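Local coordinates for nitrogen regulatory protein P-II (PDB 5D4P) that binds ADP and AMP and, as in other PII signalling proteins, probably regulates the activity of partner proteins, at residues P8-E13 / V70-V75; I14-A19 / P84-H89; F23-L28 / I64-A69. One frame throughout, in Å; residues are numbered along the deposited sequence.

Contact 1. Residues P8-E13 / V70-V75; sequences PLKKLE and VPEELV
Lys10 and Val70 meet as an antiparallel hydrogen-bonded pair, the point at which the strand leading into helix 72-88 parts from strand 7-17. Both backbone bonds are made: Lys10 N to Val70 O, 3.0 Å, and Val70 N to Lys10 O, also 3.0 Å. Two residues further out, a water bridges the segments, donating to Pro8 O and accepting from Glu72 N at the start of the helix.

The apolar contacts lie beside this pair. Leu12 CD1 approaches Val70 CG2 at 4.2 Å, their side chains crossing at about a right angle. Val75, from the first turn of the helix, presses CG2 against Lys10 CG at 3.5 Å, tighter than usual for two carbons. The Lys10 chain bends at chi2 (-84°), passes across this methyl, and then runs straight to its ammonium group.

Charge completes the contact. Lys10 NZ and Glu72 OE2 form a long salt bridge, 3.6 Å, without a hydrogen bond; the stronger partner of the lysine is Asp97 on the neighbouring strand 92-100. A single lysine therefore serves three chemistries: backbone pairing, methylene packing and an ammonium group with two carboxylate partners, whose charges would be expected to stabilise its protonated form.

Contact 2. Residues I14-A19 / P84-H89; sequences IILEGA and PFFEAH. With BCT (bicarbonate ion), chain M.
Leu16 drives its CD2 methyl against Phe85, reaching ring atom CE2 at 3.4 Å, and this is the tight heart of the contact between the end of strand 7-17 and the end of helix 72-88. Chi1 of Leu16 (47°) sets CG between the backbone N and the carbonyl carbon, and from there CD2 reaches obliquely to both aromatic rings; the second, at Phe86 CZ, is 4.1 Å away. Ile14 meets Phe86 differently, its CG2 lying in the plane of the ring, at the edge, 3.8 Å from CZ. The two phenylalanines also hold each other: Phe85 CD2 stands over the centre of the Phe86 ring, 3.6 Å above its plane. Four apolar side chains thus interlock, with no hydrogen bond joining the two backbones.

Toward the exposed end of the helix the arrangement opens. His89, partly exposed, starts toward the strand but makes no contact with it. Its ring instead donates from NE2 to O1 of a bicarbonate ion at 3.0 Å, a bent bond of 142°; the ion probably came from the crystallisation liquor. The other face of the strand belongs to a different neighbourhood, since Ile15 points away from the helix and touches a bound ADP and Thr37 of the second subunit.

A helix laid across an antiparallel sheet, at 51° to this strand segment, with leucine, isoleucine and phenylalanine filling the layer between, is the alpha/beta sandwich of the ferredoxin-like fold on which PII proteins are built.

Contact 3. Residues F23-L28 / I64-A69; sequences FATDLL and IMIIAA. With ADP (adenosine-5'-diphosphate), chain D.
Ile66 sits at the centre of this contact, reaching helix 23-28 with two different branches. Its CD1 methyl meets Ala24 CB at 3.6 Å, while CG2 meets Leu28 CD1, also at 3.6 Å. With chi1 at -59°, CG1 lies beside the backbone N and CG2 anti to it, so that the fork opens along the helix and spans the one turn separating Ala24 from Leu28. The side chains of Leu28 and Ile66 run antiparallel, alongside one another. The other Leu28 methyl, CD2, touches Ala68 CB more loosely, at 4.3 Å, so that an alanine methyl from each segment completes the apolar patch. No hydrogen bond links helix to strand.

The next shell explains why the strand presents these residues. Ile66 and Ala68 point toward the helix, whereas Ile67 between them points away, packing on Phe94 of the third subunit. The alternation is that of a beta strand, and backbone bonds to strand 7-17 hold it in its sheet. At the end of the segment the backbone itself becomes a binding surface: Ala69 N donates to N1 of ADP at 3.0 Å, almost straight at 176°, and N6 of ADP returns a bond to Ala69 O at 3.1 Å. This paired donor and acceptor reads the adenine base, while Ser90 and Gly91 of the third subunit also bond to the nucleotide.

Helix 21-31 runs nearly parallel to strand 63-70 here, 7° between the short segments; from helix 72-88, Phe82 packs on Ala24 and Leu78 on Leu28. The strand lies between strands 7-17 and 36-45, within the sheet whose far face meets the other subunits.

Contacts 1 and 2 join strand 7-17 to the two ends of helix 72-88, and their centres lie about 19 Å apart on opposite sides of the chain's centre. Contact 3, whose centre is about 10 Å from that of contact 2 and about 13 Å from that of contact 1, brings the other helix onto the same sheet. Backbone pairing ties them together: Leu12 N to Ala68 O, 2.8 Å, joins contacts 1 and 3, and Ile14 O to Ile66 N, 2.8 Å, joins contacts 2 and 3. Two ADP molecules lie near the contacts: the one bonded to Ala69 is about 6 Å from the Val70 side chain, and another lies about 4 Å from that of Ile15.

Contact 1. Residues P8-E13 / V70-V75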
loop_
_atom_site.group_PDB
_atom_site.type_symbol
_atom_site.label_atom_id
_atom_site.label_comp_id
_atom_site.label_asym_id
_atom_site.label_seq_id
_atom_site.Cartn_x
_atom_site.Cartn_y
_atom_site.Cartn_z
ATOM N N PRO C 8 15.783 8.874 -5.356
ATOM C CA PRO C 8 14.388 9.151 -5.727
ATOM C C PRO C 8 13.858 8.216 -6.815
ATOM O O PRO C 8 14.532 7.880 -7.782
ATOM C CB PRO C 8 14.445 10.588 -6.238
ATOM C CG PRO C 8 15.834 10.739 -6.759
ATOM C CD PRO C 8 16.705 9.905 -5.859
ATOM N N LEU C 9 12.622 7.798 -6.633
ATOM C CA LEU C 9 11.967 6.948 -7.585
ATOM C C LEU C 9 10.486 7.283 -7.479
ATOM O O LEU C 9 10.084 8.033 -6.582
ATOM C CB LEU C 9 12.232 5.480 -7.272
ATOM C CG LEU C 9 12.425 4.500 -8.423
ATOM C CD1 LEU C 9 13.841 4.649 -9.000
ATOM C CD2 LEU C 9 12.140 3.090 -7.974
ATOM N N LYS C 10 9.676 6.743 -8.380
ATOM C CA LYS C 10 8.231 6.877 -8.255
ATOM C C LYS C 10 7.640 5.512 -7.961
ATOM O O LYS C 10 8.222 4.492 -8.312
ATOM C CB LYS C 10 7.606 7.455 -9.530
ATOM C CG LYS C 10 8.151 8.799 -9.973
ATOM C CD LYS C 10 7.478 9.962 -9.268
ATOM C CE LYS C 10 8.042 11.286 -9.774
ATOM N NZ LYS C 10 7.524 12.437 -8.982
ATOM N N LYS C 11 6.493 5.481 -7.304
ATOM C CA LYS C 11 5.796 4.224 -7.129
ATOM C C LYS C 11 4.372 4.383 -7.643
ATOM O O LYS C 11 3.627 5.254 -7.186
ATOM C CB LYS C 11 5.785 3.797 -5.668
ATOM C CG LYS C 11 5.445 2.347 -5.473
ATOM C CD LYS C 11 5.098 2.003 -4.036
ATOM C CE LYS C 11 3.693 2.465 -3.704
ATOM N NZ LYS C 11 3.252 1.978 -2.371
ATOM N N LEU C 12 3.997 3.530 -8.594
ATOM C CA LEU C 12 2.644 3.547 -9.136
ATOM C C LEU C 12 1.787 2.512 -8.426
ATOM O O LEU C 12 2.201 1.360 -8.279
ATOM C CB LEU C 12 2.655 3.259 -10.640
ATOM C CG LEU C 12 2.807 4.413 -11.636
ATOM C CD1 LEU C 12 3.947 5.307 -11.236
ATOM C CD2 LEU C 12 2.954 3.913 -13.077
ATOM N N GLU C 13 0.591 2.917 -8.009
ATOM C CA GLU C 13 -0.439 1.974 -7.573
ATOM C C GLU C 13 -1.575 1.987 -8.598
ATOM O O GLU C 13 -2.220 3.027 -8.807
ATOM C CB GLU C 13 -0.977 2.321 -6.178
ATOM C CG GLU C 13 0.064 2.159 -5.053
ATOM C CD GLU C 13 -0.467 2.530 -3.684
ATOM O OE1 GLU C 13 -1.564 3.128 -3.602
ATOM O OE2 GLU C 13 0.234 2.249 -2.687
ATOM N N VAL C 70 9.100 2.661 -10.466
ATOM C CA VAL C 70 9.698 2.996 -11.754
ATOM C C VAL C 70 10.455 4.308 -11.721
ATOM O O VAL C 70 10.084 5.214 -10.987
ATOM C CB VAL C 70 8.611 3.073 -12.857
ATOM C CG1 VAL C 70 7.738 1.832 -12.795
ATOM C CG2 VAL C 70 7.745 4.318 -12.672
ATOM N N PRO C 71 11.515 4.418 -12.532
ATOM C CA PRO C 71 12.240 5.686 -12.645
ATOM C C PRO C 71 11.368 6.828 -13.168
ATOM O O PRO C 71 10.375 6.602 -13.866
ATOM C CB PRO C 71 13.393 5.366 -13.609
ATOM C CG PRO C 71 13.074 4.049 -14.234
ATOM C CD PRO C 71 12.162 3.326 -13.282
ATOM N N GLU C 72 11.727 8.049 -12.776
ATOM C CA GLU C 72 10.956 9.226 -13.132
ATOM C C GLU C 72 10.662 9.294 -14.613
ATOM O O GLU C 72 9.553 9.633 -15.007
ATOM C CB GLU C 72 11.694 10.500 -12.734
ATOM C CG GLU C 72 10.977 11.757 -13.196
ATOM C CD GLU C 72 10.138 12.400 -12.124
ATOM O OE1 GLU C 72 10.715 12.862 -11.117
ATOM O OE2 GLU C 72 8.908 12.460 -12.299
ATOM N N GLU C 73 11.663 8.969 -15.425
ATOM C CA GLU C 73 11.531 9.099 -16.862
ATOM C C GLU C 73 10.435 8.193 -17.431
ATOM O O GLU C 73 9.902 8.478 -18.488
ATOM C CB GLU C 73 12.888 8.844 -17.551
ATOM C CG GLU C 73 13.632 7.565 -17.157
ATOM C CD GLU C 73 14.556 7.753 -15.937
ATOM O OE1 GLU C 73 14.186 8.492 -14.986
ATOM O OE2 GLU C 73 15.670 7.172 -15.942
ATOM N N LEU C 74 10.045 7.154 -16.698
ATOM C CA LEU C 74 9.032 6.216 -17.197
ATOM C C LEU C 74 7.597 6.621 -16.898
ATOM O O LEU C 74 6.672 6.173 -17.581
ATOM C CB LEU C 74 9.250 4.830 -16.596
ATOM C CG LEU C 74 9.893 3.819 -17.514
ATOM C CD1 LEU C 74 11.198 4.386 -17.968
ATOM C CD2 LEU C 74 10.093 2.531 -16.760
ATOM N N VAL C 75 7.405 7.473 -15.892
ATOM C CA VAL C 75 6.050 7.818 -15.469
ATOM C C VAL C 75 5.188 8.414 -16.588
ATOM O O VAL C 75 4.069 7.959 -16.824
ATOM C CB VAL C 75 6.069 8.815 -14.322
ATOM C CG1 VAL C 75 4.658 9.305 -14.044
ATOM C CG2 VAL C 75 6.708 8.180 -13.061
HETATM O O HOH W 1 13.640 8.423 -10.613
#

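Contact 2. Residues I14-A19 / P84-H89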
loop_
_atom_site.group_PDB
_atom_site.type_symbol
_atom_site.label_atom_id
_atom_site.label_comp_id
_atom_site.label_asym_id
_atom_site.label_seq_id
_atom_site.Cartn_x
_atom_site.Cartn_y
_atom_site.Cartn_z
ATOM N N ILE C 14 -1.804 0.839 -9.237
ATOM C CA ILE C 14 -2.766 0.739 -10.328
ATOM C C ILE C 14 -3.910 -0.175 -9.924
ATOM O O ILE C 14 -3.722 -1.375 -9.763
ATOM C CB ILE C 14 -2.104 0.215 -11.609
ATOM C CG1 ILE C 14 -0.905 1.087 -11.975
ATOM C CG2 ILE C 14 -3.115 0.169 -12.771
ATOM C CD1 ILE C 14 0.170 0.356 -12.821
ATOM N N ILE C 15 -5.089 0.399 -9.720
ATOM C CA ILE C 15 -6.234 -0.399 -9.305
ATOM C C ILE C 15 -7.206 -0.628 -10.493
ATOM O O ILE C 15 -7.682 0.323 -11.127
ATOM C CB ILE C 15 -6.967 0.271 -8.128
ATOM C CG1 ILE C 15 -6.029 0.418 -6.922
ATOM C CG2 ILE C 15 -8.188 -0.518 -7.727
ATOM C CD1 ILE C 15 -6.512 1.421 -5.895
ATOM N N LEU C 16 -7.478 -1.889 -10.797
ATOM C CA LEU C 16 -8.330 -2.235 -11.938
ATOM C C LEU C 16 -8.832 -3.684 -11.839
ATOM O O LEU C 16 -8.336 -4.454 -11.025
ATOM C CB LEU C 16 -7.569 -1.995 -13.260
ATOM C CG LEU C 16 -6.132 -2.532 -13.366
ATOM C CD1 LEU C 16 -6.094 -4.027 -13.211
ATOM C CD2 LEU C 16 -5.514 -2.157 -14.707
ATOM N N GLU C 17 -9.776 -4.070 -12.699
ATOM C CA GLU C 17 -10.315 -5.441 -12.677
ATOM C C GLU C 17 -9.257 -6.463 -13.108
ATOM O O GLU C 17 -8.492 -6.216 -14.046
ATOM C CB GLU C 17 -11.587 -5.562 -13.556
ATOM C CG GLU C 17 -12.822 -4.775 -13.015
ATOM C CD GLU C 17 -14.007 -4.712 -14.000
ATOM O OE1 GLU C 17 -13.918 -5.344 -15.078
ATOM O OE2 GLU C 17 -15.048 -4.066 -13.680
ATOM N N GLY C 18 -9.213 -7.600 -12.410
ATOM C CA GLY C 18 -8.222 -8.641 -12.671
ATOM C C GLY C 18 -8.253 -9.167 -14.106
ATOM O O GLY C 18 -7.248 -9.652 -14.627
ATOM N N ALA C 19 -9.412 -9.063 -14.745
ATOM C CA ALA C 19 -9.577 -9.500 -16.132
ATOM C C ALA C 19 -8.613 -8.775 -17.082
ATOM O O ALA C 19 -8.336 -9.255 -18.171
ATOM C CB ALA C 19 -10.986 -9.286 -16.572
ATOM N N PRO C 84 -5.612 5.627 -22.519
ATOM C CA PRO C 84 -6.761 5.076 -23.249
ATOM C C PRO C 84 -7.462 3.987 -22.434
ATOM O O PRO C 84 -8.677 3.856 -22.515
ATOM C CB PRO C 84 -6.135 4.512 -24.532
ATOM C CG PRO C 84 -4.787 5.137 -24.623
ATOM C CD PRO C 84 -4.346 5.371 -23.218
ATOM N N PHE C 85 -6.707 3.247 -21.625
ATOM C CA PHE C 85 -7.299 2.167 -20.850
ATOM C C PHE C 85 -8.317 2.685 -19.836
ATOM O O PHE C 85 -9.450 2.207 -19.822
ATOM C CB PHE C 85 -6.219 1.340 -20.147
ATOM C CG PHE C 85 -6.770 0.255 -19.247
ATOM C CD1 PHE C 85 -7.137 -0.981 -19.769
ATOM C CD2 PHE C 85 -6.917 0.471 -17.875
ATOM C CE1 PHE C 85 -7.646 -1.977 -18.953
ATOM C CE2 PHE C 85 -7.433 -0.518 -17.049
ATOM C CZ PHE C 85 -7.802 -1.747 -17.588
ATOM N N PHE C 86 -7.929 3.640 -18.987
ATOM C CA PHE C 86 -8.841 4.128 -17.938
ATOM C C PHE C 86 -9.870 5.095 -18.494
ATOM O O PHE C 86 -10.842 5.466 -17.833
ATOM C CB PHE C 86 -8.051 4.768 -16.804
ATOM C CG PHE C 86 -7.338 3.762 -15.954
ATOM C CD1 PHE C 86 -8.057 2.870 -15.175
ATOM C CD2 PHE C 86 -5.956 3.671 -15.975
ATOM C CE1 PHE C 86 -7.418 1.934 -14.404
ATOM C CE2 PHE C 86 -5.310 2.731 -15.208
ATOM C CZ PHE C 86 -6.046 1.856 -14.421
ATOM N N GLU C 87 -9.647 5.491 -19.731
ATOM C CA GLU C 87 -10.628 6.235 -20.492
ATOM C C GLU C 87 -11.758 5.263 -20.913
ATOM O O GLU C 87 -12.899 5.663 -21.188
ATOM C CB GLU C 87 -9.920 6.912 -21.654
ATOM C CG GLU C 87 -10.643 8.014 -22.322
ATOM C CD GLU C 87 -9.763 8.646 -23.377
ATOM O OE1 GLU C 87 -10.044 8.476 -24.587
ATOM O OE2 GLU C 87 -8.777 9.302 -22.973
ATOM N N ALA C 88 -11.410 3.978 -20.966
ATOM C CA ALA C 88 -12.324 2.926 -21.387
ATOM C C ALA C 88 -12.807 2.011 -20.243
ATOM O O ALA C 88 -13.869 1.382 -20.344
ATOM C CB ALA C 88 -11.647 2.081 -22.444
ATOM N N HIS C 89 -12.021 1.926 -19.172
ATOM C CA HIS C 89 -12.268 0.971 -18.085
ATOM C C HIS C 89 -12.252 1.558 -16.685
ATOM O O HIS C 89 -11.727 2.653 -16.472
ATOM C CB HIS C 89 -11.255 -0.164 -18.124
ATOM C CG HIS C 89 -11.488 -1.129 -19.230
ATOM N ND1 HIS C 89 -12.462 -2.101 -19.158
ATOM C CD2 HIS C 89 -10.898 -1.270 -20.441
ATOM C CE1 HIS C 89 -12.460 -2.802 -20.280
ATOM N NE2 HIS C 89 -11.522 -2.318 -21.074
HETATM C C BCT M . -8.871 -2.026 -23.750
HETATM O O1 BCT M . -10.085 -2.246 -23.720
HETATM O O2 BCT M . -7.885 -2.680 -23.399
HETATM O O3 BCT M . -8.502 -0.692 -24.173
#

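Contact 3. Residues F23-L28 / I64-A69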
loop_
_atom_site.group_PDB
_atom_site.type_symbol
_atom_site.label_atom_id
_atom_site.label_comp_id
_atom_site.label_asym_id
_atom_site.label_seq_id
_atom_site.Cartn_x
_atom_site.Cartn_y
_atom_site.Cartn_z
ATOM N N PHE C 23 -3.141 -7.141 -19.972
ATOM C CA PHE C 23 -2.979 -5.877 -20.681
ATOM C C PHE C 23 -2.067 -4.919 -19.888
ATOM O O PHE C 23 -1.218 -4.227 -20.457
ATOM C CB PHE C 23 -4.329 -5.208 -20.930
ATOM C CG PHE C 23 -4.207 -3.804 -21.460
ATOM C CD1 PHE C 23 -4.070 -3.575 -22.825
ATOM C CD2 PHE C 23 -4.198 -2.717 -20.599
ATOM C CE1 PHE C 23 -3.941 -2.289 -23.317
ATOM C CE2 PHE C 23 -4.068 -1.428 -21.083
ATOM C CZ PHE C 23 -3.936 -1.213 -22.442
ATOM N N ALA C 24 -2.290 -4.861 -18.579
ATOM C CA ALA C 24 -1.551 -3.963 -17.701
ATOM C C ALA C 24 -0.085 -4.361 -17.574
ATOM O O ALA C 24 0.807 -3.522 -17.695
ATOM C CB ALA C 24 -2.206 -3.907 -16.316
ATOM N N THR C 25 0.165 -5.636 -17.311
ATOM C CA THR C 25 1.532 -6.074 -17.101
ATOM C C THR C 25 2.279 -6.072 -18.446
ATOM O O THR C 25 3.491 -5.839 -18.477
ATOM C CB THR C 25 1.596 -7.463 -16.421
ATOM O OG1 THR C 25 1.002 -8.452 -17.257
ATOM C CG2 THR C 25 0.875 -7.441 -15.075
ATOM N N ASP C 26 1.558 -6.309 -19.550
ATOM C CA ASP C 26 2.146 -6.189 -20.900
ATOM C C ASP C 26 2.653 -4.772 -21.107
ATOM O O ASP C 26 3.782 -4.560 -21.543
ATOM C CB ASP C 26 1.141 -6.518 -22.017
ATOM C CG ASP C 26 0.995 -8.016 -22.280
ATOM O OD1 ASP C 26 1.794 -8.810 -21.746
ATOM O OD2 ASP C 26 0.077 -8.401 -23.039
ATOM N N LEU C 27 1.810 -3.804 -20.764
ATOM C CA LEU C 27 2.161 -2.398 -20.891
ATOM C C LEU C 27 3.372 -2.060 -20.029
ATOM O O LEU C 27 4.285 -1.364 -20.485
ATOM C CB LEU C 27 0.982 -1.511 -20.497
ATOM C CG LEU C 27 1.266 -0.009 -20.576
ATOM C CD1 LEU C 27 1.813 0.364 -21.958
ATOM C CD2 LEU C 27 0.028 0.809 -20.223
ATOM N N LEU C 28 3.386 -2.561 -18.793
ATOM C CA LEU C 28 4.509 -2.303 -17.891
ATOM C C LEU C 28 5.807 -2.879 -18.476
ATOM O O LEU C 28 6.834 -2.195 -18.526
ATOM C CB LEU C 28 4.229 -2.866 -16.482
ATOM C CG LEU C 28 3.115 -2.169 -15.668
ATOM C CD1 LEU C 28 2.739 -2.938 -14.390
ATOM C CD2 LEU C 28 3.527 -0.755 -15.287
ATOM N N ILE C 64 -7.983 -5.983 -8.471
ATOM C CA ILE C 64 -6.583 -6.108 -8.055
ATOM C C ILE C 64 -5.881 -4.765 -8.036
ATOM O O ILE C 64 -6.379 -3.792 -8.607
ATOM C CB ILE C 64 -5.783 -7.040 -8.976
ATOM C CG1 ILE C 64 -5.600 -6.392 -10.352
ATOM C CG2 ILE C 64 -6.444 -8.430 -9.052
ATOM C CD1 ILE C 64 -4.734 -7.184 -11.310
ATOM N N MET C 65 -4.739 -4.715 -7.350
ATOM C CA MET C 65 -3.854 -3.558 -7.399
ATOM C C MET C 65 -2.425 -3.958 -7.818
ATOM O O MET C 65 -1.812 -4.853 -7.238
ATOM C CB MET C 65 -3.824 -2.820 -6.044
ATOM C CG MET C 65 -2.858 -1.616 -6.026
ATOM S SD MET C 65 -2.898 -0.617 -4.494
ATOM C CE MET C 65 -2.385 -1.866 -3.342
ATOM N N ILE C 66 -1.921 -3.306 -8.857
ATOM C CA ILE C 66 -0.569 -3.532 -9.332
ATOM C C ILE C 66 0.354 -2.426 -8.842
ATOM O O ILE C 66 0.158 -1.259 -9.194
ATOM C CB ILE C 66 -0.528 -3.588 -10.871
ATOM C CG1 ILE C 66 -1.431 -4.720 -11.380
ATOM C CG2 ILE C 66 0.907 -3.751 -11.368
ATOM C CD1 ILE C 66 -1.675 -4.663 -12.861
ATOM N N ILE C 67 1.370 -2.806 -8.055
ATOM C CA ILE C 67 2.355 -1.867 -7.506
ATOM C C ILE C 67 3.625 -1.922 -8.327
ATOM O O ILE C 67 4.236 -2.992 -8.462
ATOM C CB ILE C 67 2.721 -2.191 -6.043
ATOM C CG1 ILE C 67 1.466 -2.303 -5.180
ATOM C CG2 ILE C 67 3.726 -1.168 -5.502
ATOM C CD1 ILE C 67 1.681 -3.059 -3.891
ATOM N N ALA C 68 4.037 -0.784 -8.878
ATOM C CA ALA C 68 5.217 -0.774 -9.733
ATOM C C ALA C 68 6.120 0.402 -9.428
ATOM O O ALA C 68 5.720 1.555 -9.577
ATOM C CB ALA C 68 4.811 -0.770 -11.206
ATOM N N ALA C 69 7.328 0.105 -8.963
ATOM C CA ALA C 69 8.324 1.146 -8.731
ATOM C C ALA C 69 9.102 1.409 -10.013
ATOM O O ALA C 69 9.685 0.493 -10.593
ATOM C CB ALA C 69 9.256 0.753 -7.598
HETATM P PB ADP D . 14.332 -12.136 -8.673
HETATM O O1B ADP D . 13.257 -12.832 -9.470
HETATM O O2B ADP D . 15.107 -13.032 -7.744
HETATM O O3B ADP D . 15.215 -11.220 -9.488
HETATM P PA ADP D . 13.567 -9.628 -7.428
HETATM O O1A ADP D . 14.002 -8.912 -8.685
HETATM O O2A ADP D . 14.281 -9.362 -6.122
HETATM O O3A ADP D . 13.452 -11.220 -7.667
HETATM O "O5'" ADP D . 12.027 -9.225 -7.134
HETATM C "C5'" ADP D . 11.344 -9.879 -6.063
HETATM C "C4'" ADP D . 9.908 -9.399 -5.948
HETATM O "O4'" ADP D . 9.920 -8.045 -5.516
HETATM C "C3'" ADP D . 9.150 -9.381 -7.269
HETATM O "O3'" ADP D . 8.475 -10.609 -7.512
HETATM C "C2'" ADP D . 8.165 -8.247 -7.080
HETATM O "O2'" ADP D . 7.016 -8.727 -6.396
HETATM C "C1'" ADP D . 8.893 -7.292 -6.153
HETATM N N9 ADP D . 9.493 -6.269 -7.031
HETATM C C8 ADP D . 10.694 -6.325 -7.653
HETATM N N7 ADP D . 10.905 -5.219 -8.405
HETATM C C5 ADP D . 9.810 -4.443 -8.262
HETATM C C6 ADP D . 9.355 -3.130 -8.770
HETATM N N6 ADP D . 10.130 -2.392 -9.607
HETATM N N1 ADP D . 8.141 -2.696 -8.370
HETATM C C2 ADP D . 7.344 -3.405 -7.537
HETATM N N3 ADP D . 7.683 -4.603 -7.041
HETATM C C4 ADP D . 8.883 -5.148 -7.362
#